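Glyoxalase family protein (PDB 1SS4) is of unknown function but belongs to the glyoxalase (vicinal oxygen chelate) family, and may act as a metal-dependent enzyme such as a methylmalonyl-CoA epimerase. Local coordinates at residues A[34-39]-A[61-66]; A[11-16]-A[69-74]; A[26-31]-A[111-116]; A[56-61]-A[73-78]. All coordinates share one frame; numbering follows the deposited sequence.

Interaction 1: residues A[34-39]-A[61-66]; sequences LNLEGR and AMMVTP
Glu37 reaches from the edge strand 35-42 across its neighbour 57-64, at a beta bulge in the antiparallel pairing of this glyoxalase-fold sheet. The register slips by one between the pairs Leu36-Met63 and Gly38-Met62, and the extra residue is Glu37, whose CB points toward the other strand; the buried Gly38 N is left without a partner. Starting there, Glu37 CB lies 3.5 Å from Met62 O, the carbonyl that accepts the backbone NH of Glu37 itself. With CG anti to the carbonyl carbon (chi1 -74°), the next atom meets Val64 CG1 at 3.5 Å, and the two side chains cross at about a right angle. The carboxylate carbon CD continues over Val64 CB, while OE1 comes 3.3 Å from CG of the selenomethionine Met62, which runs alongside in the same direction. The charge at the tip is answered by a salt bridge from OE1 to Arg71 on strand 71-79, so the chain of Glu37 spans strand 57-64 to reach its partner. On the opposite face, Leu36 CD1 touches both Ala61 CB and Met63 SE, 3.9 Å from each, and helix 22-32 packs against Ala61 and Met63. Leu34 brings CD2 to Met63 CB and Thr65 CG2, near Leu9 of the second subunit. Beyond the bulge the pairing resumes with Met62 N donating to Gly38 O over 3.0 Å, the donor tilted 26° from the carbonyl plane.

Interaction 2: residues A[11-16]-A[69-74]; sequences RMDNVS and HSRIEL
Val15 and Ile72 lie in the closely paired part of this parallel contact between strands 9-18 and 71-79, the join between the first and last strands of a four-stranded glyoxalase-fold sheet. Val15 N donates to Arg71 O (3.2 Å) and Glu73 N to Val15 O (2.9 Å), so this one residue carries both backbone bonds between the two segments. The two side chains lie side by side, Val15 CG1 and Ile72 CG1 4.1 Å apart, on the face that also meets Val99 and Phe101 of strand 95-103. On the other face Ser16 CB packs 3.7 Å from Glu73 CB, and Asn14 crosses the carboxylate of Glu73 with its amide turned 46° from it.

Toward Arg11 the strands splay, and water fills in for direct pairing. Water 1 links Met12 O to Arg71 N, and water 2 donates to Asp13 O while accepting from Arg71 NH1 at 2.7 Å, in the guanidinium plane; Arg71 NE is salt-bridged to Glu37. Arg71 CB still touches this side, 3.3 Å from Asp13 O.

Asn14 ND2 donates to the anti lone pair of Asp13 OD2 (2.9 Å), and its OD1 accepts from Arg98 of the second subunit. With both ends of the amide engaged, its orientation is fixed. Asp13 has a weak salt bridge to Arg11, and Arg98 of the second subunit, through a long, weak ion pair, probably offsets some of the charge of Glu73.

Interaction 3: residues A[26-31]-A[111-116]; sequences ISFFEE and SRLTKH
The Phe28 ring meets Leu113 obliquely, CE1 standing 3.6 Å from CD2, and the two side chains cross at about a right angle. At its edge, in plane, this ring also has CE2 of Phe29, while Phe28 CD2 sits 3.9 Å above the plane of the Phe29 ring, over its centre: the two rings meet edge to face within helix 22-32. The other flat groups, the guanidinium of Arg112 and the ring of His116, gather around Glu31. Its OE1 is modelled at the edge of the imidazole, near its plane, but this oxygen is too close to a neighbour and its place is doubtful.

Helices 22-32 and 106-115 run antiparallel here, at 164°, but their axes stay 11.0 Å apart, so side chains make the contact. Leu113 CD2 touches both Phe28 CE1 and Glu31 CB, the latter at 4.0 Å. Phe28 and Leu113 also rest on strand 143-149, through Ile144 and Leu146, which places this apolar patch between the helices and the second sheet.

Arg112 is bent at chi3 (-45°), which turns NH1 back toward the end of the 26-31 segment. There Glu31 O lies at the guanidinium edge, near its plane, though the angle is poor for a hydrogen bond. The salt bridge from NH1 to Glu31 OE1 is long and shares the doubt over that oxygen. The stronger partner of Arg112 is Glu108, one turn earlier in its own helix. The chemistry thus implies a loose electrostatic link near the surface between two helices whose firmer contact is apolar.

Interaction 4: residues A[56-61]-A[73-78]; sequences QCVEIA and ELSRFL
Glu59 and Arg76 both leave the sheet with CG anti to the backbone N, and a bend at chi3 of Arg76 (65°) then folds its guanidinium over to the carboxylate. Glu59 OE1 receives Arg76 NH2 at 2.6 Å and, more weakly, NE at 3.1 Å. OE1 lies near the guanidinium plane, but NH2 approaches it on the anti side and 33° out of the carboxylate plane, and the two flat groups stand almost perpendicular (89°). The other oxygen, OE2, bridges to Arg39, so the buried acid is held by two arginines, from the strands on either side of its own, which should favour its charged form.

On the opposite face Val58 CG2 packs obliquely against the Phe77 ring, 3.4 Å from CD1, while Gln56 OE1, bonded to Thr51, lies at the edge of that ring. Farther along, Ile60 sets CG2 against Glu73 CG at 3.8 Å and CG1 against Ser75 OG. An acetate ion, probably from the crystallisation liquor, lies about 4 Å from the Ile60 side chain. At the corner of the chain Leu78 brings CD2 to Cys57 SG, and its N donates to Cys57 O.

Paired backbone bonds link Glu59 with Arg76 and Ala61 with Leu74, the bond from Leu74 N to Ala61 O being nearly straight. Leu74 and Ala61 look toward helix 22-32, with Leu22, Ala25 and Ile26 covering them. This is the antiparallel hairpin of strands 57-64 and 71-79, the central pair of a beta-alpha-beta-beta-beta module of the glyoxalase fold.

Overall arrangement
Interactions 2, 4 and 1 cross one four-stranded sheet in the order 9-18, 71-79, 57-64, 35-42. Interactions 1 and 4 share Ala61, and Arg39 NE to Glu59 OE2 spans 2.8 Å between them; interactions 2 and 4 share Glu73 and Leu74. Interaction 3 lies about 15 Å from interaction 1, centre to centre, but its helix 22-32 backs the sheet: Ile26 CD1 touches Ala61 CB at 3.7 Å, and Phe29 CD1 meets Ile72 CD1 at 3.6 Å. Bound acetate, probably from the crystallisation liquor, lies about 5 Å from the Glu73 side chain and about 4 Å from that of Ile60, only possibly marking a pocket. Strand 9-18 carries the sheet into the second subunit.

Interaction 1: residues A[34-39]-A[61-66]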
loop_
_atom_site.group_PDB
_atom_site.type_symbol
_atom_site.label_atom_id
_atom_site.label_comp_id
_atom_site.label_asym_id
_atom_site.label_seq_id
_atom_site.Cartn_x
_atom_site.Cartn_y
_atom_site.Cartn_z
ATOM N N LEU A 34 -7.683 -2.625 13.042
ATOM C CA LEU A 34 -6.992 -1.344 13.150
ATOM C C LEU A 34 -7.867 -0.359 13.925
ATOM O O LEU A 34 -9.096 -0.498 13.978
ATOM C CB LEU A 34 -6.667 -0.754 11.771
ATOM C CG LEU A 34 -5.562 -1.504 11.025
ATOM C CD1 LEU A 34 -6.177 -2.570 10.133
ATOM C CD2 LEU A 34 -4.749 -0.503 10.194
ATOM N N ASN A 35 -7.221 0.634 14.527
ATOM C CA ASN A 35 -7.935 1.657 15.290
ATOM C C ASN A 35 -7.875 2.995 14.559
ATOM O O ASN A 35 -6.900 3.297 13.870
ATOM C CB ASN A 35 -7.320 1.790 16.686
ATOM C CG ASN A 35 -7.282 0.464 17.431
ATOM O OD1 ASN A 35 -8.170 -0.379 17.273
ATOM N ND2 ASN A 35 -6.251 0.278 18.259
ATOM N N LEU A 36 -8.934 3.789 14.711
ATOM C CA LEU A 36 -9.035 5.086 14.074
ATOM C C LEU A 36 -8.352 6.136 14.944
ATOM O O LEU A 36 -8.786 6.366 16.072
ATOM C CB LEU A 36 -10.506 5.439 13.893
ATOM C CG LEU A 36 -10.890 6.810 13.352
ATOM C CD1 LEU A 36 -10.332 7.009 11.932
ATOM C CD2 LEU A 36 -12.402 6.904 13.340
ATOM N N GLU A 37 -7.287 6.752 14.426
ATOM C CA GLU A 37 -6.533 7.779 15.164
ATOM C C GLU A 37 -7.190 9.132 15.025
ATOM O O GLU A 37 -7.275 9.906 15.981
ATOM C CB GLU A 37 -5.099 7.917 14.644
ATOM C CG GLU A 37 -4.142 6.817 15.011
ATOM C CD GLU A 37 -2.703 7.175 14.648
ATOM O OE1 GLU A 37 -2.443 7.460 13.459
ATOM O OE2 GLU A 37 -1.835 7.171 15.548
ATOM N N GLY A 38 -7.658 9.422 13.822
ATOM C CA GLY A 38 -8.285 10.700 13.593
ATOM C C GLY A 38 -9.062 10.714 12.300
ATOM O O GLY A 38 -8.930 9.822 11.452
ATOM N N ARG A 39 -9.869 11.751 12.150
ATOM C CA ARG A 39 -10.697 11.907 10.977
ATOM C C ARG A 39 -10.923 13.393 10.796
ATOM O O ARG A 39 -11.236 14.095 11.759
ATOM C CB ARG A 39 -12.021 11.181 11.213
ATOM C CG ARG A 39 -13.002 11.327 10.104
ATOM C CD ARG A 39 -14.228 10.474 10.369
ATOM N NE ARG A 39 -15.127 10.533 9.226
ATOM C CZ ARG A 39 -16.141 9.706 9.032
ATOM N NH1 ARG A 39 -16.394 8.741 9.915
ATOM N NH2 ARG A 39 -16.890 9.837 7.949
ATOM N N ALA A 61 -9.059 9.889 7.022
ATOM C CA ALA A 61 -9.163 9.105 8.249
ATOM C C ALA A 61 -7.887 8.289 8.375
ATOM O O ALA A 61 -7.488 7.612 7.433
ATOM C CB ALA A 61 -10.370 8.187 8.200
HETATM N N MSE A 62 -7.242 8.350 9.531
HETATM C CA MSE A 62 -6.010 7.606 9.728
HETATM C C MSE A 62 -6.236 6.415 10.656
HETATM O O MSE A 62 -6.705 6.579 11.782
HETATM C CB MSE A 62 -4.934 8.526 10.308
HETATM C CG MSE A 62 -3.542 7.912 10.356
HETATM SE SE MSE A 62 -2.754 7.591 8.589
HETATM C CE MSE A 62 -2.216 9.425 8.107
HETATM N N MSE A 63 -5.924 5.221 10.154
HETATM C CA MSE A 63 -6.067 3.975 10.912
HETATM C C MSE A 63 -4.668 3.527 11.346
HETATM O O MSE A 63 -3.720 3.613 10.567
HETATM C CB MSE A 63 -6.631 2.851 10.033
HETATM C CG MSE A 63 -7.861 3.174 9.205
HETATM SE SE MSE A 63 -9.376 3.607 10.334
HETATM C CE MSE A 63 -9.753 1.876 11.098
ATOM N N VAL A 64 -4.552 3.004 12.559
ATOM C CA VAL A 64 -3.271 2.524 13.048
ATOM C C VAL A 64 -3.402 1.100 13.583
ATOM O O VAL A 64 -4.455 0.718 14.109
ATOM C CB VAL A 64 -2.712 3.443 14.159
ATOM C CG1 VAL A 64 -3.611 3.379 15.416
ATOM C CG2 VAL A 64 -1.272 3.038 14.484
ATOM N N THR A 65 -2.349 0.301 13.439
ATOM C CA THR A 65 -2.400 -1.066 13.944
ATOM C C THR A 65 -2.145 -1.036 15.450
ATOM O O THR A 65 -1.563 -0.083 15.967
ATOM C CB THR A 65 -1.309 -1.938 13.318
ATOM O OG1 THR A 65 -0.048 -1.248 13.397
ATOM C CG2 THR A 65 -1.647 -2.253 11.872
ATOM N N PRO A 66 -2.604 -2.068 16.170
ATOM C CA PRO A 66 -2.410 -2.146 17.616
ATOM C C PRO A 66 -0.939 -2.059 17.993
ATOM O O PRO A 66 -0.603 -1.451 18.998
ATOM C CB PRO A 66 -3.013 -3.509 17.977
ATOM C CG PRO A 66 -4.128 -3.643 17.001
ATOM C CD PRO A 66 -3.489 -3.145 15.695
#

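Interaction 2: residues A[11-16]-A[69-74]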
loop_
_atom_site.group_PDB
_atom_site.type_symbol
_atom_site.label_atom_id
_atom_site.label_comp_id
_atom_site.label_asym_id
_atom_site.label_seq_id
_atom_site.Cartn_x
_atom_site.Cartn_y
_atom_site.Cartn_z
ATOM N N ARG A 11 10.855 5.629 8.469
ATOM C CA ARG A 11 9.815 4.603 8.453
ATOM C C ARG A 11 8.862 4.747 7.284
ATOM O O ARG A 11 8.915 5.709 6.522
ATOM C CB ARG A 11 9.001 4.584 9.754
ATOM C CG ARG A 11 7.933 5.623 9.854
ATOM C CD ARG A 11 8.511 6.873 10.413
ATOM N NE ARG A 11 7.534 7.945 10.511
ATOM C CZ ARG A 11 7.706 9.011 11.276
ATOM N NH1 ARG A 11 8.806 9.125 12.009
ATOM N NH2 ARG A 11 6.803 9.976 11.278
HETATM N N MSE A 12 8.020 3.741 7.109
HETATM C CA MSE A 12 7.006 3.825 6.070
HETATM C C MSE A 12 5.803 4.252 6.902
HETATM O O MSE A 12 5.255 3.453 7.649
HETATM C CB MSE A 12 6.751 2.464 5.425
HETATM C CG MSE A 12 5.682 2.547 4.369
HETATM SE SE MSE A 12 5.516 0.842 3.461
HETATM C CE MSE A 12 4.259 0.022 4.683
ATOM N N ASP A 13 5.423 5.519 6.800
ATOM C CA ASP A 13 4.328 6.060 7.593
ATOM C C ASP A 13 2.970 5.413 7.394
ATOM O O ASP A 13 2.260 5.122 8.361
ATOM C CB ASP A 13 4.197 7.555 7.334
ATOM C CG ASP A 13 3.478 8.257 8.445
ATOM O OD1 ASP A 13 4.150 8.640 9.439
ATOM O OD2 ASP A 13 2.234 8.404 8.343
ATOM N N ASN A 14 2.594 5.189 6.145
ATOM C CA ASN A 14 1.289 4.611 5.868
ATOM C C ASN A 14 1.126 4.311 4.386
ATOM O O ASN A 14 1.929 4.751 3.556
ATOM C CB ASN A 14 0.185 5.610 6.266
ATOM C CG ASN A 14 0.205 6.899 5.393
ATOM O OD1 ASN A 14 -0.180 6.882 4.228
ATOM N ND2 ASN A 14 0.669 8.005 5.970
ATOM N N VAL A 15 0.087 3.547 4.078
ATOM C CA VAL A 15 -0.283 3.285 2.698
ATOM C C VAL A 15 -1.668 3.916 2.685
ATOM O O VAL A 15 -2.402 3.799 3.662
ATOM C CB VAL A 15 -0.396 1.787 2.378
ATOM C CG1 VAL A 15 -1.296 1.113 3.387
ATOM C CG2 VAL A 15 -0.960 1.610 0.977
ATOM N N SER A 16 -2.013 4.641 1.624
ATOM C CA SER A 16 -3.324 5.270 1.596
ATOM C C SER A 16 -4.180 4.677 0.524
ATOM O O SER A 16 -3.668 4.215 -0.514
ATOM C CB SER A 16 -3.225 6.781 1.382
ATOM O OG SER A 16 -2.770 7.053 0.062
ATOM N N HIS A 69 2.897 0.298 14.704
ATOM C CA HIS A 69 3.901 0.473 13.661
ATOM C C HIS A 69 3.383 0.781 12.271
ATOM O O HIS A 69 4.115 1.324 11.444
ATOM C CB HIS A 69 4.755 -0.784 13.511
ATOM C CG HIS A 69 5.437 -1.220 14.765
ATOM N ND1 HIS A 69 6.158 -0.355 15.559
ATOM C CD2 HIS A 69 5.569 -2.448 15.322
ATOM C CE1 HIS A 69 6.711 -1.032 16.550
ATOM N NE2 HIS A 69 6.369 -2.304 16.429
ATOM N N SER A 70 2.140 0.414 12.002
ATOM C CA SER A 70 1.616 0.569 10.659
ATOM C C SER A 70 0.338 1.357 10.589
ATOM O O SER A 70 -0.481 1.321 11.506
ATOM C CB SER A 70 1.397 -0.812 10.063
ATOM O OG SER A 70 2.527 -1.630 10.298
ATOM N N ARG A 71 0.154 2.049 9.477
ATOM C CA ARG A 71 -1.035 2.854 9.313
ATOM C C ARG A 71 -1.623 2.782 7.915
ATOM O O ARG A 71 -0.901 2.610 6.929
ATOM C CB ARG A 71 -0.726 4.321 9.643
ATOM C CG ARG A 71 -0.469 4.602 11.115
ATOM C CD ARG A 71 0.119 6.008 11.328
ATOM N NE ARG A 71 0.094 6.346 12.746
ATOM C CZ ARG A 71 0.963 5.892 13.642
ATOM N NH1 ARG A 71 1.953 5.089 13.269
ATOM N NH2 ARG A 71 0.819 6.213 14.920
ATOM N N ILE A 72 -2.945 2.932 7.856
ATOM C CA ILE A 72 -3.677 2.962 6.600
ATOM C C ILE A 72 -4.420 4.294 6.590
ATOM O O ILE A 72 -5.218 4.591 7.482
ATOM C CB ILE A 72 -4.692 1.827 6.492
ATOM C CG1 ILE A 72 -3.962 0.500 6.389
ATOM C CG2 ILE A 72 -5.625 2.053 5.290
ATOM C CD1 ILE A 72 -4.857 -0.713 6.707
ATOM N N GLU A 73 -4.133 5.108 5.585
ATOM C CA GLU A 73 -4.797 6.397 5.457
ATOM C C GLU A 73 -5.927 6.225 4.462
ATOM O O GLU A 73 -5.702 5.790 3.329
ATOM C CB GLU A 73 -3.827 7.461 4.936
ATOM C CG GLU A 73 -4.429 8.860 4.892
ATOM C CD GLU A 73 -3.428 9.931 4.438
ATOM O OE1 GLU A 73 -2.308 9.998 4.993
ATOM O OE2 GLU A 73 -3.758 10.713 3.531
ATOM N N LEU A 74 -7.133 6.578 4.882
ATOM C CA LEU A 74 -8.301 6.480 4.025
ATOM C C LEU A 74 -8.683 7.895 3.599
ATOM O O LEU A 74 -8.753 8.811 4.434
ATOM C CB LEU A 74 -9.445 5.795 4.793
ATOM C CG LEU A 74 -9.119 4.388 5.311
ATOM C CD1 LEU A 74 -10.214 3.904 6.255
ATOM C CD2 LEU A 74 -8.959 3.399 4.133
HETATM O O HOH W 1 2.778 1.869 7.854
HETATM O O HOH W 2 3.132 4.425 10.876
#

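Interaction 3: residues A[26-31]-A[111-116]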
loop_
_atom_site.group_PDB
_atom_site.type_symbol
_atom_site.label_atom_id
_atom_site.label_comp_id
_atom_site.label_asym_id
_atom_site.label_seq_id
_atom_site.Cartn_x
_atom_site.Cartn_y
_atom_site.Cartn_z
ATOM N N ILE A 26 -13.757 2.883 7.156
ATOM C CA ILE A 26 -13.332 2.920 8.555
ATOM C C ILE A 26 -13.918 1.685 9.252
ATOM O O ILE A 26 -13.212 0.948 9.931
ATOM C CB ILE A 26 -13.848 4.200 9.289
ATOM C CG1 ILE A 26 -13.162 5.443 8.720
ATOM C CG2 ILE A 26 -13.578 4.089 10.791
ATOM C CD1 ILE A 26 -13.629 6.743 9.343
ATOM N N SER A 27 -15.209 1.451 9.063
ATOM C CA SER A 27 -15.851 0.304 9.704
ATOM C C SER A 27 -15.154 -1.015 9.367
ATOM O O SER A 27 -14.908 -1.847 10.241
ATOM C CB SER A 27 -17.324 0.236 9.286
ATOM O OG SER A 27 -17.920 -0.969 9.734
ATOM N N PHE A 28 -14.829 -1.200 8.094
ATOM C CA PHE A 28 -14.163 -2.413 7.644
ATOM C C PHE A 28 -12.784 -2.626 8.277
ATOM O O PHE A 28 -12.486 -3.707 8.776
ATOM C CB PHE A 28 -14.023 -2.400 6.118
ATOM C CG PHE A 28 -13.293 -3.588 5.574
ATOM C CD1 PHE A 28 -13.883 -4.851 5.601
ATOM C CD2 PHE A 28 -12.011 -3.457 5.062
ATOM C CE1 PHE A 28 -13.196 -5.968 5.122
ATOM C CE2 PHE A 28 -11.311 -4.569 4.582
ATOM C CZ PHE A 28 -11.906 -5.823 4.613
ATOM N N PHE A 29 -11.935 -1.602 8.264
ATOM C CA PHE A 29 -10.621 -1.781 8.841
ATOM C C PHE A 29 -10.681 -1.934 10.357
ATOM O O PHE A 29 -9.805 -2.557 10.949
ATOM C CB PHE A 29 -9.696 -0.668 8.355
ATOM C CG PHE A 29 -9.232 -0.889 6.926
ATOM C CD1 PHE A 29 -8.269 -1.857 6.646
ATOM C CD2 PHE A 29 -9.826 -0.215 5.871
ATOM C CE1 PHE A 29 -7.906 -2.157 5.322
ATOM C CE2 PHE A 29 -9.474 -0.502 4.532
ATOM C CZ PHE A 29 -8.512 -1.476 4.262
ATOM N N GLU A 30 -11.739 -1.417 10.978
ATOM C CA GLU A 30 -11.890 -1.588 12.424
ATOM C C GLU A 30 -12.113 -3.069 12.701
ATOM O O GLU A 30 -11.580 -3.609 13.669
ATOM C CB GLU A 30 -13.065 -0.776 12.962
ATOM C CG GLU A 30 -12.755 0.700 13.099
ATOM C CD GLU A 30 -13.977 1.517 13.448
ATOM O OE1 GLU A 30 -15.089 0.938 13.460
ATOM O OE2 GLU A 30 -13.828 2.739 13.698
ATOM N N GLU A 31 -12.884 -3.721 11.831
ATOM C CA GLU A 31 -13.174 -5.151 11.944
ATOM C C GLU A 31 -11.908 -5.983 11.759
ATOM O O GLU A 31 -11.755 -7.040 12.366
ATOM C CB GLU A 31 -14.198 -5.566 10.886
ATOM C CG GLU A 31 -15.596 -5.015 11.101
ATOM C CD GLU A 31 -16.336 -5.714 12.237
ATOM O OE1 GLU A 31 -16.372 -6.963 12.254
ATOM O OE2 GLU A 31 -16.890 -5.012 13.105
ATOM N N SER A 111 -14.793 -15.683 8.415
ATOM C CA SER A 111 -16.206 -15.860 8.676
ATOM C C SER A 111 -16.855 -14.504 8.934
ATOM O O SER A 111 -17.824 -14.143 8.273
ATOM C CB SER A 111 -16.415 -16.785 9.879
ATOM O OG SER A 111 -17.801 -16.967 10.141
ATOM N N ARG A 112 -16.303 -13.746 9.878
ATOM C CA ARG A 112 -16.839 -12.435 10.227
ATOM C C ARG A 112 -16.901 -11.437 9.071
ATOM O O ARG A 112 -17.939 -10.822 8.836
ATOM C CB ARG A 112 -16.020 -11.819 11.356
ATOM C CG ARG A 112 -16.609 -10.532 11.899
ATOM C CD ARG A 112 -15.542 -9.694 12.544
ATOM N NE ARG A 112 -14.672 -10.488 13.402
ATOM C CZ ARG A 112 -13.543 -10.028 13.921
ATOM N NH1 ARG A 112 -13.159 -8.785 13.665
ATOM N NH2 ARG A 112 -12.793 -10.801 14.690
ATOM N N LEU A 113 -15.785 -11.262 8.366
ATOM C CA LEU A 113 -15.730 -10.319 7.247
ATOM C C LEU A 113 -16.714 -10.674 6.134
ATOM O O LEU A 113 -17.379 -9.796 5.584
ATOM C CB LEU A 113 -14.310 -10.253 6.665
ATOM C CG LEU A 113 -13.192 -9.621 7.512
ATOM C CD1 LEU A 113 -11.908 -9.544 6.680
ATOM C CD2 LEU A 113 -13.590 -8.227 7.953
ATOM N N THR A 114 -16.801 -11.954 5.789
ATOM C CA THR A 114 -17.718 -12.362 4.740
ATOM C C THR A 114 -19.154 -12.154 5.227
ATOM O O THR A 114 -20.053 -11.887 4.431
ATOM C CB THR A 114 -17.489 -13.845 4.304
ATOM O OG1 THR A 114 -17.461 -14.696 5.453
ATOM C CG2 THR A 114 -16.173 -13.987 3.547
ATOM N N LYS A 115 -19.362 -12.254 6.536
ATOM C CA LYS A 115 -20.689 -12.047 7.111
ATOM C C LYS A 115 -21.112 -10.606 6.844
ATOM O O LYS A 115 -22.298 -10.311 6.692
ATOM C CB LYS A 115 -20.669 -12.268 8.622
ATOM C CG LYS A 115 -21.591 -13.358 9.131
ATOM C CD LYS A 115 -20.895 -14.712 9.139
ATOM C CE LYS A 115 -21.564 -15.659 10.130
ATOM N NZ LYS A 115 -20.716 -16.855 10.427
ATOM N N HIS A 116 -20.131 -9.712 6.797
ATOM C CA HIS A 116 -20.392 -8.304 6.557
ATOM C C HIS A 116 -20.315 -7.910 5.083
ATOM O O HIS A 116 -20.243 -6.723 4.760
ATOM C CB HIS A 116 -19.424 -7.439 7.360
ATOM C CG HIS A 116 -19.639 -7.502 8.839
ATOM N ND1 HIS A 116 -20.878 -7.331 9.418
ATOM C CD2 HIS A 116 -18.765 -7.671 9.860
ATOM C CE1 HIS A 116 -20.759 -7.387 10.733
ATOM N NE2 HIS A 116 -19.487 -7.592 11.027
#

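Interaction 4: residues A[56-61]-A[73-78]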
loop_
_atom_site.group_PDB
_atom_site.type_symbol
_atom_site.label_atom_id
_atom_site.label_comp_id
_atom_site.label_asym_id
_atom_site.label_seq_id
_atom_site.Cartn_x
_atom_site.Cartn_y
_atom_site.Cartn_z
ATOM N N GLN A 56 -8.998 21.353 -4.099
ATOM C CA GLN A 56 -9.532 20.086 -3.610
ATOM C C GLN A 56 -10.033 20.148 -2.187
ATOM O O GLN A 56 -9.618 21.000 -1.388
ATOM C CB GLN A 56 -8.506 18.934 -3.740
ATOM C CG GLN A 56 -7.306 18.984 -2.820
ATOM C CD GLN A 56 -6.503 17.683 -2.829
ATOM O OE1 GLN A 56 -6.158 17.159 -3.885
ATOM N NE2 GLN A 56 -6.197 17.165 -1.640
ATOM N N CYS A 57 -10.947 19.232 -1.898
ATOM C CA CYS A 57 -11.561 19.082 -0.597
ATOM C C CYS A 57 -11.644 17.578 -0.413
ATOM O O CYS A 57 -12.335 16.897 -1.166
ATOM C CB CYS A 57 -12.973 19.673 -0.597
ATOM S SG CYS A 57 -13.807 19.582 1.012
ATOM N N VAL A 58 -10.918 17.060 0.567
ATOM C CA VAL A 58 -10.921 15.628 0.822
ATOM C C VAL A 58 -11.128 15.356 2.299
ATOM O O VAL A 58 -10.717 16.148 3.144
ATOM C CB VAL A 58 -9.581 15.004 0.400
ATOM C CG1 VAL A 58 -9.601 13.515 0.648
ATOM C CG2 VAL A 58 -9.326 15.274 -1.068
ATOM N N GLU A 59 -11.818 14.265 2.616
ATOM C CA GLU A 59 -11.999 13.890 4.002
ATOM C C GLU A 59 -11.011 12.745 4.215
ATOM O O GLU A 59 -10.948 11.799 3.414
ATOM C CB GLU A 59 -13.420 13.411 4.278
ATOM C CG GLU A 59 -13.702 13.252 5.769
ATOM C CD GLU A 59 -15.077 12.663 6.041
ATOM O OE1 GLU A 59 -15.792 12.360 5.062
ATOM O OE2 GLU A 59 -15.438 12.500 7.234
ATOM N N ILE A 60 -10.253 12.834 5.299
ATOM C CA ILE A 60 -9.224 11.850 5.618
ATOM C C ILE A 60 -9.438 11.160 6.957
ATOM O O ILE A 60 -9.936 11.769 7.909
ATOM C CB ILE A 60 -7.842 12.538 5.646
ATOM C CG1 ILE A 60 -7.467 12.989 4.232
ATOM C CG2 ILE A 60 -6.786 11.600 6.192
ATOM C CD1 ILE A 60 -6.250 13.873 4.205
ATOM N N ALA A 61 -9.059 9.889 7.022
ATOM C CA ALA A 61 -9.163 9.105 8.249
ATOM C C ALA A 61 -7.887 8.289 8.375
ATOM O O ALA A 61 -7.488 7.612 7.433
ATOM C CB ALA A 61 -10.370 8.187 8.200
ATOM N N GLU A 73 -4.133 5.108 5.585
ATOM C CA GLU A 73 -4.797 6.397 5.457
ATOM C C GLU A 73 -5.927 6.225 4.462
ATOM O O GLU A 73 -5.702 5.790 3.329
ATOM C CB GLU A 73 -3.827 7.461 4.936
ATOM C CG GLU A 73 -4.429 8.860 4.892
ATOM C CD GLU A 73 -3.428 9.931 4.438
ATOM O OE1 GLU A 73 -2.308 9.998 4.993
ATOM O OE2 GLU A 73 -3.758 10.713 3.531
ATOM N N LEU A 74 -7.133 6.578 4.882
ATOM C CA LEU A 74 -8.301 6.480 4.025
ATOM C C LEU A 74 -8.683 7.895 3.599
ATOM O O LEU A 74 -8.753 8.811 4.434
ATOM C CB LEU A 74 -9.445 5.795 4.793
ATOM C CG LEU A 74 -9.119 4.388 5.311
ATOM C CD1 LEU A 74 -10.214 3.904 6.255
ATOM C CD2 LEU A 74 -8.959 3.399 4.133
ATOM N N SER A 75 -8.885 8.080 2.293
ATOM C CA SER A 75 -9.251 9.378 1.732
ATOM C C SER A 75 -10.518 9.296 0.885
ATOM O O SER A 75 -10.738 8.317 0.166
ATOM C CB SER A 75 -8.125 9.925 0.845
ATOM O OG SER A 75 -7.025 10.343 1.628
ATOM N N ARG A 76 -11.337 10.335 0.981
ATOM C CA ARG A 76 -12.565 10.454 0.200
ATOM C C ARG A 76 -12.561 11.850 -0.424
ATOM O O ARG A 76 -12.487 12.857 0.290
ATOM C CB ARG A 76 -13.799 10.307 1.090
ATOM C CG ARG A 76 -15.100 10.444 0.319
ATOM C CD ARG A 76 -16.296 10.240 1.239
ATOM N NE ARG A 76 -16.409 11.284 2.259
ATOM C CZ ARG A 76 -16.963 12.476 2.051
ATOM N NH1 ARG A 76 -17.457 12.787 0.856
ATOM N NH2 ARG A 76 -17.035 13.355 3.043
ATOM N N PHE A 77 -12.624 11.907 -1.751
ATOM C CA PHE A 77 -12.628 13.180 -2.463
ATOM C C PHE A 77 -14.027 13.803 -2.514
ATOM O O PHE A 77 -14.975 13.137 -2.877
ATOM C CB PHE A 77 -12.135 12.979 -3.901
ATOM C CG PHE A 77 -10.630 12.973 -4.043
ATOM C CD1 PHE A 77 -9.929 14.167 -4.201
ATOM C CD2 PHE A 77 -9.912 11.780 -3.987
ATOM C CE1 PHE A 77 -8.524 14.173 -4.295
ATOM C CE2 PHE A 77 -8.523 11.774 -4.079
ATOM C CZ PHE A 77 -7.821 12.972 -4.232
ATOM N N LEU A 78 -14.151 15.070 -2.124
ATOM C CA LEU A 78 -15.435 15.769 -2.237
ATOM C C LEU A 78 -15.269 16.484 -3.586
ATOM O O LEU A 78 -16.130 16.412 -4.464
ATOM C CB LEU A 78 -15.615 16.759 -1.096
ATOM C CG LEU A 78 -15.969 16.161 0.272
ATOM C CD1 LEU A 78 -14.803 15.355 0.840
ATOM C CD2 LEU A 78 -16.332 17.287 1.221
#